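Local coordinates for protein collagen alpha1(xviii) chain (Mus musculus, PDB 1DY0) that inhibits angiogenesis as the endostatin domain of collagen XVIII and carries a bound zinc ion, at residues V13-A18 with P74-K79; Y62-R67 with L176-S181; E81-S86 with A102-F107. The protein carries 2 engineered substitutions. One frame throughout, in Å; residues are numbered along the deposited sequence.

Interaction 1: residues V13-A18 with P74-K79; sequences VLHLVA and PIVNLK. With ZN (zinc ion), chain B.
Leu-14 is bonded to both Pro-74 and Val-76 in a parallel strand pair, and Val-76 in turn accepts from Leu-16: Leu-14 N donates to Pro-74 O, Val-76 N to Leu-14 O at 2.9 Å, and Leu-16 N to Val-76 O, all within 17° of straight. Packing is close on both faces of this stretch. On one face, Ile-75 reaches two leucines with separate branches, CD1 lying 3.8 Å from Leu-14 CB while CG2 meets Leu-16 CB; CG1 stands anti to the carbonyl carbon (chi1 -53°), which sends the two branches apart along the neighbouring strand. On the other face, Val-76 CG2 sits 3.5 Å above the plane of the His-15 imidazole, offset toward its rim, as a CH-pi contact. Asn-77 O approaches the same ring at its edge, 3.4 Å from His-15 CD2. With one face and one edge thus occupied, the ring directs NE2 to zinc at 2.1 Å, and ND1 is hydrogen-bonded to Glu-179 OE1; that carboxylate probably fixes the ring rotation from the second shell. His-7, Asp-9 and Asp-80 complete the metal site. The far end is looser. CA separation grows to 6.0 Å between Val-17 and Leu-78, and a water accepting from Leu-78 N and donating to Leu-16 O at 3.0 Å replaces a direct bond. At the near end Val-13 and Pro-74 cross at roughly a right angle and are partly exposed. Strand 14-18 lies between strands 75-76 and 176-179 in the five-stranded mixed sheet, and strand 82-84 flanks 75-76 on its far side.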
loop_
_atom_site.group_PDB
_atom_site.type_symbol
_atom_site.label_atom_id
_atom_site.label_comp_id
_atom_site.label_asym_id
_atom_site.label_seq_id
_atom_site.Cartn_x
_atom_site.Cartn_y
_atom_site.Cartn_z
ATOM N N VAL A 13 -10.583 7.997 -10.139
ATOM C CA VAL A 13 -9.305 7.297 -9.937
ATOM C C VAL A 13 -9.101 7.064 -8.444
ATOM O O VAL A 13 -9.657 7.789 -7.607
ATOM C CB VAL A 13 -8.045 8.093 -10.438
ATOM C CG1 VAL A 13 -8.116 8.376 -11.916
ATOM C CG2 VAL A 13 -7.856 9.370 -9.661
ATOM N N LEU A 14 -8.303 6.048 -8.124
ATOM C CA LEU A 14 -7.966 5.704 -6.748
ATOM C C LEU A 14 -6.452 5.857 -6.640
ATOM O O LEU A 14 -5.717 5.314 -7.455
ATOM C CB LEU A 14 -8.378 4.255 -6.436
ATOM C CG LEU A 14 -9.871 3.910 -6.423
ATOM C CD1 LEU A 14 -10.049 2.451 -6.102
ATOM C CD2 LEU A 14 -10.596 4.750 -5.391
ATOM N N HIS A 15 -5.982 6.619 -5.663
ATOM C CA HIS A 15 -4.543 6.827 -5.502
ATOM C C HIS A 15 -3.871 5.811 -4.601
ATOM O O HIS A 15 -4.392 5.467 -3.539
ATOM C CB HIS A 15 -4.242 8.235 -4.959
ATOM C CG HIS A 15 -4.648 9.343 -5.882
ATOM N ND1 HIS A 15 -5.937 9.830 -5.941
ATOM C CD2 HIS A 15 -3.938 10.056 -6.794
ATOM C CE1 HIS A 15 -6.005 10.790 -6.848
ATOM N NE2 HIS A 15 -4.808 10.940 -7.380
ATOM N N LEU A 16 -2.720 5.320 -5.045
ATOM C CA LEU A 16 -1.914 4.390 -4.261
ATOM C C LEU A 16 -0.657 5.191 -3.960
ATOM O O LEU A 16 0.125 5.479 -4.869
ATOM C CB LEU A 16 -1.569 3.147 -5.078
ATOM C CG LEU A 16 -0.849 2.028 -4.325
ATOM C CD1 LEU A 16 -1.631 1.654 -3.080
ATOM C CD2 LEU A 16 -0.702 0.826 -5.248
ATOM N N VAL A 17 -0.469 5.566 -2.699
ATOM C CA VAL A 17 0.668 6.395 -2.323
ATOM C C VAL A 17 1.445 5.822 -1.140
ATOM O O VAL A 17 0.871 5.246 -0.228
ATOM C CB VAL A 17 0.187 7.855 -2.006
ATOM C CG1 VAL A 17 1.363 8.811 -1.900
ATOM C CG2 VAL A 17 -0.779 8.342 -3.079
ATOM N N ALA A 18 2.757 6.014 -1.155
ATOM C CA ALA A 18 3.624 5.508 -0.101
ATOM C C ALA A 18 3.861 6.476 1.069
ATOM O O ALA A 18 3.960 7.704 0.881
ATOM C CB ALA A 18 4.978 5.080 -0.704
ATOM N N PRO A 74 -9.336 3.178 -12.389
ATOM C CA PRO A 74 -7.881 2.999 -12.434
ATOM C C PRO A 74 -7.144 3.413 -11.169
ATOM O O PRO A 74 -7.536 4.353 -10.468
ATOM C CB PRO A 74 -7.463 3.850 -13.644
ATOM C CG PRO A 74 -8.582 4.830 -13.801
ATOM C CD PRO A 74 -9.789 3.977 -13.538
ATOM N N ILE A 75 -6.095 2.662 -10.853
ATOM C CA ILE A 75 -5.261 2.934 -9.690
ATOM C C ILE A 75 -4.146 3.794 -10.255
ATOM O O ILE A 75 -3.506 3.407 -11.234
ATOM C CB ILE A 75 -4.659 1.630 -9.098
ATOM C CG1 ILE A 75 -5.768 0.611 -8.823
ATOM C CG2 ILE A 75 -3.914 1.928 -7.799
ATOM C CD1 ILE A 75 -6.860 1.113 -7.909
ATOM N N VAL A 76 -3.947 4.972 -9.680
ATOM C CA VAL A 76 -2.915 5.882 -10.155
ATOM C C VAL A 76 -1.988 6.261 -9.005
ATOM O O VAL A 76 -2.319 6.047 -7.843
ATOM C CB VAL A 76 -3.539 7.167 -10.759
ATOM C CG1 VAL A 76 -4.501 6.818 -11.887
ATOM C CG2 VAL A 76 -4.263 7.962 -9.680
ATOM N N ASN A 77 -0.805 6.769 -9.328
ATOM C CA ASN A 77 0.131 7.186 -8.302
ATOM C C ASN A 77 -0.125 8.636 -7.938
ATOM O O ASN A 77 -1.103 9.231 -8.388
ATOM C CB ASN A 77 1.594 6.950 -8.725
ATOM C CG ASN A 77 1.981 7.689 -9.998
ATOM O OD1 ASN A 77 1.565 8.824 -10.228
ATOM N ND2 ASN A 77 2.817 7.061 -10.810
ATOM N N LEU A 78 0.738 9.202 -7.108
ATOM C CA LEU A 78 0.574 10.579 -6.686
ATOM C C LEU A 78 0.410 11.522 -7.865
ATOM O O LEU A 78 -0.390 12.463 -7.816
ATOM C CB LEU A 78 1.776 11.025 -5.865
ATOM C CG LEU A 78 1.567 12.387 -5.213
ATOM C CD1 LEU A 78 0.485 12.269 -4.145
ATOM C CD2 LEU A 78 2.876 12.904 -4.642
ATOM N N LYS A 79 1.165 11.254 -8.925
ATOM C CA LYS A 79 1.153 12.090 -10.115
ATOM C C LYS A 79 0.138 11.677 -11.174
ATOM O O LYS A 79 0.261 12.055 -12.342
ATOM C CB LYS A 79 2.564 12.162 -10.707
ATOM C CG LYS A 79 3.586 12.783 -9.756
ATOM C CD LYS A 79 4.951 12.890 -10.398
HETATM ZN ZN ZN B . -4.913 12.612 -8.652
HETATM O O HOH W 1 2.306 7.474 -5.380
#

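Interaction 2: residues Y62-R67 with L176-S181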
loop_
_atom_site.group_PDB
_atom_site.type_symbol
_atom_site.label_atom_id
_atom_site.label_comp_id
_atom_site.label_asym_id
_atom_site.label_seq_id
_atom_site.Cartn_x
_atom_site.Cartn_y
_atom_site.Cartn_z
ATOM N N TYR A 62 -8.086 -6.960 0.300
ATOM C CA TYR A 62 -8.974 -6.855 -0.852
ATOM C C TYR A 62 -10.203 -5.984 -0.644
ATOM O O TYR A 62 -10.566 -5.173 -1.504
ATOM C CB TYR A 62 -9.432 -8.241 -1.310
ATOM C CG TYR A 62 -10.429 -8.176 -2.445
ATOM C CD1 TYR A 62 -10.037 -7.783 -3.724
ATOM C CD2 TYR A 62 -11.772 -8.472 -2.233
ATOM C CE1 TYR A 62 -10.962 -7.671 -4.761
ATOM C CE2 TYR A 62 -12.707 -8.362 -3.264
ATOM C CZ TYR A 62 -12.297 -7.963 -4.520
ATOM O OH TYR A 62 -13.232 -7.843 -5.512
ATOM N N SER A 63 -10.851 -6.166 0.497
ATOM C CA SER A 63 -12.077 -5.449 0.804
ATOM C C SER A 63 -11.949 -4.002 1.285
ATOM O O SER A 63 -12.962 -3.363 1.570
ATOM C CB SER A 63 -12.891 -6.266 1.810
ATOM O OG SER A 63 -12.221 -6.354 3.054
ATOM N N ILE A 64 -10.731 -3.467 1.334
ATOM C CA ILE A 64 -10.518 -2.100 1.807
ATOM C C ILE A 64 -11.151 -1.053 0.883
ATOM O O ILE A 64 -11.582 0.005 1.342
ATOM C CB ILE A 64 -9.004 -1.802 2.017
ATOM C CG1 ILE A 64 -8.469 -2.597 3.208
ATOM C CG2 ILE A 64 -8.758 -0.310 2.225
ATOM C CD1 ILE A 64 -6.992 -2.370 3.470
ATOM N N VAL A 65 -11.195 -1.340 -0.411
ATOM C CA VAL A 65 -11.782 -0.424 -1.378
ATOM C C VAL A 65 -13.267 -0.743 -1.551
ATOM O O VAL A 65 -13.657 -1.919 -1.593
ATOM C CB VAL A 65 -11.056 -0.512 -2.745
ATOM C CG1 VAL A 65 -11.820 0.263 -3.825
ATOM C CG2 VAL A 65 -9.641 0.050 -2.615
ATOM N N ARG A 66 -14.083 0.304 -1.644
ATOM C CA ARG A 66 -15.532 0.144 -1.813
ATOM C C ARG A 66 -15.820 -0.714 -3.038
ATOM O O ARG A 66 -15.228 -0.515 -4.100
ATOM C CB ARG A 66 -16.198 1.513 -1.918
ATOM C CG ARG A 66 -17.458 1.629 -1.083
ATOM C CD ARG A 66 -18.677 1.254 -1.906
ATOM N NE ARG A 66 -19.713 0.563 -1.137
ATOM C CZ ARG A 66 -20.704 -0.129 -1.693
ATOM N NH1 ARG A 66 -20.786 -0.205 -3.018
ATOM N NH2 ARG A 66 -21.601 -0.749 -0.928
ATOM N N ARG A 67 -16.733 -1.667 -2.893
ATOM C CA ARG A 67 -17.064 -2.616 -3.950
ATOM C C ARG A 67 -17.327 -2.025 -5.328
ATOM O O ARG A 67 -16.861 -2.552 -6.331
ATOM C CB ARG A 67 -18.228 -3.508 -3.523
ATOM C CG ARG A 67 -18.526 -4.643 -4.481
ATOM C CD ARG A 67 -19.720 -5.433 -3.997
ATOM N N LEU A 176 2.335 1.284 1.807
ATOM C CA LEU A 176 1.474 2.028 0.892
ATOM C C LEU A 176 0.112 2.368 1.489
ATOM O O LEU A 176 -0.335 1.745 2.445
ATOM C CB LEU A 176 1.281 1.235 -0.399
ATOM C CG LEU A 176 2.535 0.819 -1.172
ATOM C CD1 LEU A 176 2.139 -0.098 -2.313
ATOM C CD2 LEU A 176 3.253 2.037 -1.705
ATOM N N CYS A 177 -0.548 3.353 0.896
ATOM C CA CYS A 177 -1.861 3.808 1.341
ATOM C C CYS A 177 -2.730 3.854 0.110
ATOM O O CYS A 177 -2.310 4.371 -0.923
ATOM C CB CYS A 177 -1.791 5.218 1.940
ATOM S SG CYS A 177 -0.665 5.418 3.357
ATOM N N ILE A 178 -3.939 3.318 0.232
ATOM C CA ILE A 178 -4.892 3.265 -0.867
ATOM C C ILE A 178 -6.154 4.032 -0.493
ATOM O O ILE A 178 -6.631 3.956 0.641
ATOM C CB ILE A 178 -5.263 1.794 -1.198
ATOM C CG1 ILE A 178 -6.235 1.725 -2.371
ATOM C CG2 ILE A 178 -5.855 1.092 0.035
ATOM C CD1 ILE A 178 -5.616 2.031 -3.739
ATOM N N GLU A 179 -6.662 4.807 -1.437
ATOM C CA GLU A 179 -7.868 5.592 -1.241
ATOM C C GLU A 179 -8.984 4.562 -1.263
ATOM O O GLU A 179 -8.919 3.607 -2.033
ATOM C CB GLU A 179 -7.999 6.565 -2.405
ATOM C CG GLU A 179 -8.905 7.741 -2.188
ATOM C CD GLU A 179 -8.644 8.843 -3.195
ATOM O OE1 GLU A 179 -7.819 8.647 -4.119
ATOM O OE2 GLU A 179 -9.254 9.922 -3.047
ATOM N N ASN A 180 -9.986 4.718 -0.406
ATOM C CA ASN A 180 -11.061 3.732 -0.339
ATOM C C ASN A 180 -12.219 3.894 -1.340
ATOM O O ASN A 180 -12.967 2.940 -1.604
ATOM C CB ASN A 180 -11.584 3.593 1.089
ATOM C CG ASN A 180 -12.841 4.385 1.339
ATOM O OD1 ASN A 180 -12.789 5.602 1.506
ATOM N ND2 ASN A 180 -13.980 3.712 1.331
ATOM N N SER A 181 -12.357 5.092 -1.900
ATOM C CA SER A 181 -13.394 5.421 -2.887
ATOM C C SER A 181 -12.948 6.709 -3.596
ATOM O O SER A 181 -12.150 7.469 -3.058
ATOM C CB SER A 181 -14.772 5.583 -2.234
ATOM O OG SER A 181 -14.684 6.297 -1.004
#
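Arg-66 N points almost straight at Asn-180 O, 2.9 Å away with an N-H...O angle of 177°, and beside this bond the CA atoms of Val-65 and Asn-180 lie 4.3 Å apart. The same carbonyl oxygen is crowded by carbon: Arg-66 CB stands 3.5 Å from Asn-180 O, and Val-65 CA and CG1 also close on it. The side chains of Ile-64 and Val-65 then divide Ile-178 between them. Val-65 crosses it at about a right angle, CG2 touching Ile-178 CG1 at 3.8 Å and also resting near Glu-179 O. Ile-64 comes in obliquely and meets the other branch, CG2 against Ile-178 CG2 at 3.9 Å. Ile-178 offers both branches because CG1 is anti to the backbone N (chi1 -179°), with CG2 held between N and the carbonyl carbon. Asn-180 is well covered too, its CB 3.6 Å from Ile-64 O, and its OD1 receives a weak bond from Ser-181 OG. The contact thins toward Arg-66 and Ser-181. Arg-66 starts toward the other segment, but its chain bends at chi2 and chi3, so the guanidinium turns off from strand 176-179. Geometrically this is a loop packed against the end of a sheet strand, plain packing joining the 62-67 loop to the core. Trp-87 of helix 87-90 touches both Val-65 and Ile-178, and Leu-14 of strand 14-18 touches Val-65. Strand 176-179 itself runs between strands 50-52 and 14-18, and its Cys-177 is disulfide-bonded to Cys-37 of helix 29-42.

Interaction 3: residues E81-S86 with A102-F107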
loop_
_atom_site.group_PDB
_atom_site.type_symbol
_atom_site.label_atom_id
_atom_site.label_comp_id
_atom_site.label_asym_id
_atom_site.label_seq_id
_atom_site.Cartn_x
_atom_site.Cartn_y
_atom_site.Cartn_z
ATOM N N GLU A 81 -0.415 8.919 -12.685
ATOM C CA GLU A 81 0.031 8.010 -13.733
ATOM C C GLU A 81 -0.585 6.652 -13.383
ATOM O O GLU A 81 -0.512 6.211 -12.235
ATOM C CB GLU A 81 1.564 7.926 -13.753
ATOM C CG GLU A 81 2.260 9.280 -13.914
ATOM C CD GLU A 81 3.769 9.198 -13.773
ATOM O OE1 GLU A 81 4.296 8.122 -13.432
ATOM O OE2 GLU A 81 4.451 10.219 -13.994
ATOM N N VAL A 82 -1.209 6.007 -14.366
ATOM C CA VAL A 82 -1.880 4.717 -14.174
ATOM C C VAL A 82 -0.956 3.551 -13.830
ATOM O O VAL A 82 -0.018 3.252 -14.573
ATOM C CB VAL A 82 -2.761 4.361 -15.409
ATOM C CG1 VAL A 82 -3.226 2.920 -15.356
ATOM C CG2 VAL A 82 -3.975 5.280 -15.453
ATOM N N LEU A 83 -1.236 2.910 -12.694
ATOM C CA LEU A 83 -0.469 1.765 -12.200
ATOM C C LEU A 83 -1.188 0.459 -12.522
ATOM O O LEU A 83 -0.560 -0.575 -12.744
ATOM C CB LEU A 83 -0.314 1.842 -10.678
ATOM C CG LEU A 83 0.470 2.959 -9.998
ATOM C CD1 LEU A 83 0.300 2.805 -8.499
ATOM C CD2 LEU A 83 1.943 2.891 -10.371
ATOM N N SER A 84 -2.513 0.514 -12.524
ATOM C CA SER A 84 -3.340 -0.655 -12.785
ATOM C C SER A 84 -4.711 -0.181 -13.269
ATOM O O SER A 84 -5.212 0.859 -12.835
ATOM C CB SER A 84 -3.488 -1.467 -11.492
ATOM O OG SER A 84 -4.147 -2.707 -11.700
ATOM N N PRO A 85 -5.313 -0.906 -14.217
ATOM C CA PRO A 85 -6.628 -0.516 -14.730
ATOM C C PRO A 85 -7.764 -0.639 -13.710
ATOM O O PRO A 85 -8.803 -0.011 -13.859
ATOM C CB PRO A 85 -6.810 -1.439 -15.938
ATOM C CG PRO A 85 -5.984 -2.650 -15.573
ATOM C CD PRO A 85 -4.751 -2.032 -14.989
ATOM N N SER A 86 -7.579 -1.448 -12.676
ATOM C CA SER A 86 -8.609 -1.589 -11.655
ATOM C C SER A 86 -8.020 -2.237 -10.418
ATOM O O SER A 86 -6.918 -2.795 -10.474
ATOM C CB SER A 86 -9.753 -2.466 -12.156
ATOM O OG SER A 86 -9.286 -3.786 -12.381
ATOM N N ALA A 102 5.919 1.621 -14.322
ATOM C CA ALA A 102 5.146 2.295 -13.274
ATOM C C ALA A 102 5.998 2.782 -12.106
ATOM O O ALA A 102 6.966 2.129 -11.712
ATOM C CB ALA A 102 4.033 1.367 -12.766
ATOM N N ARG A 103 5.623 3.921 -11.540
ATOM C CA ARG A 103 6.366 4.476 -10.420
ATOM C C ARG A 103 5.454 4.702 -9.227
ATOM O O ARG A 103 4.248 4.903 -9.381
ATOM C CB ARG A 103 7.045 5.789 -10.814
ATOM C CG ARG A 103 8.067 5.647 -11.923
ATOM C CD ARG A 103 8.818 6.934 -12.139
ATOM N NE ARG A 103 7.973 7.979 -12.702
ATOM C CZ ARG A 103 8.320 9.261 -12.772
ATOM N NH1 ARG A 103 9.505 9.657 -12.293
ATOM N NH2 ARG A 103 7.469 10.143 -13.302
ATOM N N ILE A 104 6.034 4.628 -8.036
ATOM C CA ILE A 104 5.292 4.844 -6.809
ATOM C C ILE A 104 5.992 5.924 -6.027
ATOM O O ILE A 104 7.164 5.790 -5.688
ATOM C CB ILE A 104 5.218 3.591 -5.949
ATOM C CG1 ILE A 104 4.395 2.526 -6.674
ATOM C CG2 ILE A 104 4.609 3.926 -4.602
ATOM C CD1 ILE A 104 4.098 1.309 -5.846
ATOM N N PHE A 105 5.262 7.004 -5.771
ATOM C CA PHE A 105 5.770 8.144 -5.020
ATOM C C PHE A 105 5.179 8.174 -3.620
ATOM O O PHE A 105 4.060 7.697 -3.390
ATOM C CB PHE A 105 5.386 9.463 -5.711
ATOM C CG PHE A 105 5.840 9.564 -7.131
ATOM C CD1 PHE A 105 7.126 9.981 -7.434
ATOM C CD2 PHE A 105 4.983 9.237 -8.167
ATOM C CE1 PHE A 105 7.552 10.079 -8.752
ATOM C CE2 PHE A 105 5.393 9.331 -9.489
ATOM C CZ PHE A 105 6.682 9.751 -9.782
ATOM N N SER A 106 5.938 8.730 -2.687
ATOM C CA SER A 106 5.474 8.902 -1.324
ATOM C C SER A 106 4.636 10.170 -1.374
ATOM O O SER A 106 4.642 10.880 -2.386
ATOM C CB SER A 106 6.660 9.102 -0.388
ATOM O OG SER A 106 7.600 9.988 -0.966
ATOM N N PHE A 107 3.907 10.465 -0.308
ATOM C CA PHE A 107 3.092 11.672 -0.287
ATOM C C PHE A 107 3.940 12.921 -0.548
ATOM O O PHE A 107 3.489 13.853 -1.223
ATOM C CB PHE A 107 2.343 11.804 1.038
ATOM C CG PHE A 107 1.257 10.788 1.216
ATOM C CD1 PHE A 107 0.033 10.948 0.578
ATOM C CD2 PHE A 107 1.457 9.669 2.011
ATOM C CE1 PHE A 107 -0.986 10.011 0.733
ATOM C CE2 PHE A 107 0.454 8.733 2.175
ATOM C CZ PHE A 107 -0.773 8.902 1.532
HETATM O O HOH W 2 3.779 5.049 -13.526
#
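Glu-81 and Arg-103 form the ionic part of the contact, a salt bridge in which Arg-103 NH2 donates to Glu-81 OE2 at 3.1 Å. The bond uses the syn lone pair of OE2, and the oxygen lies near the guanidinium plane; carboxylate and guanidinium planes are only 20° apart. Glu-81 reaches this position through an extended chain (chi2 173°), whereas Arg-103 bends at chi3. A water adds a second link from the other carboxylate oxygen, donating to Glu-81 OE1 and accepting from Arg-103 N at 2.9 Å. Within 102-107 the Phe-105 ring meets the Arg-103 guanidinium edge-on: Phe-105 CZ stands 3.4 Å above the plane of the Arg-103 guanidinium, over its centre, with Arg-103 NH2 in the plane of the phenyl ring. At the backbone level the segments share an intermediary, because the side-chain amide of Asn-77 accepts from Glu-81 N through OD1 and donates to Arg-103 O through ND2. The fold here includes a classic beta bulge, Leu-83 and Ser-84 both facing Ile-75 of the adjoining strand, at the corner where the chain turns. Apolar contact comes from that corner. Leu-83 CD2 meets Ala-102 CB at 3.5 Å and also presses on Arg-103 O at 3.2 Å, a tight approach. Ile-104 CG1 is more distant, 4.5 Å from the same Leu-83 methyl. Leu-83 also touches Leu-16 of strand 14-18, and Ile-104, in the 102-107 loop, reaches Ala-18 of that strand.

All three contacts reach the same mixed sheet, with interaction 1 near its middle. Interaction 2 lies to one side, centres about 11 Å apart, joined through Val-17 O and Cys-177 N at 2.6 Å, a probable hydrogen bond. Interaction 3 lies closer, its centre about 5 Å from that of interaction 1, and Ile-75 O to Leu-83 N at 2.7 Å probably bonds the two. Interactions 2 and 3, about 14 Å apart, still touch where Cys-177 SG packs 3.7 Å from Phe-107 CE2. Only interaction 1 supplies a zinc ligand; the side chains of Glu-179 and Glu-81 stand about 7 and 9 Å from a zinc ion.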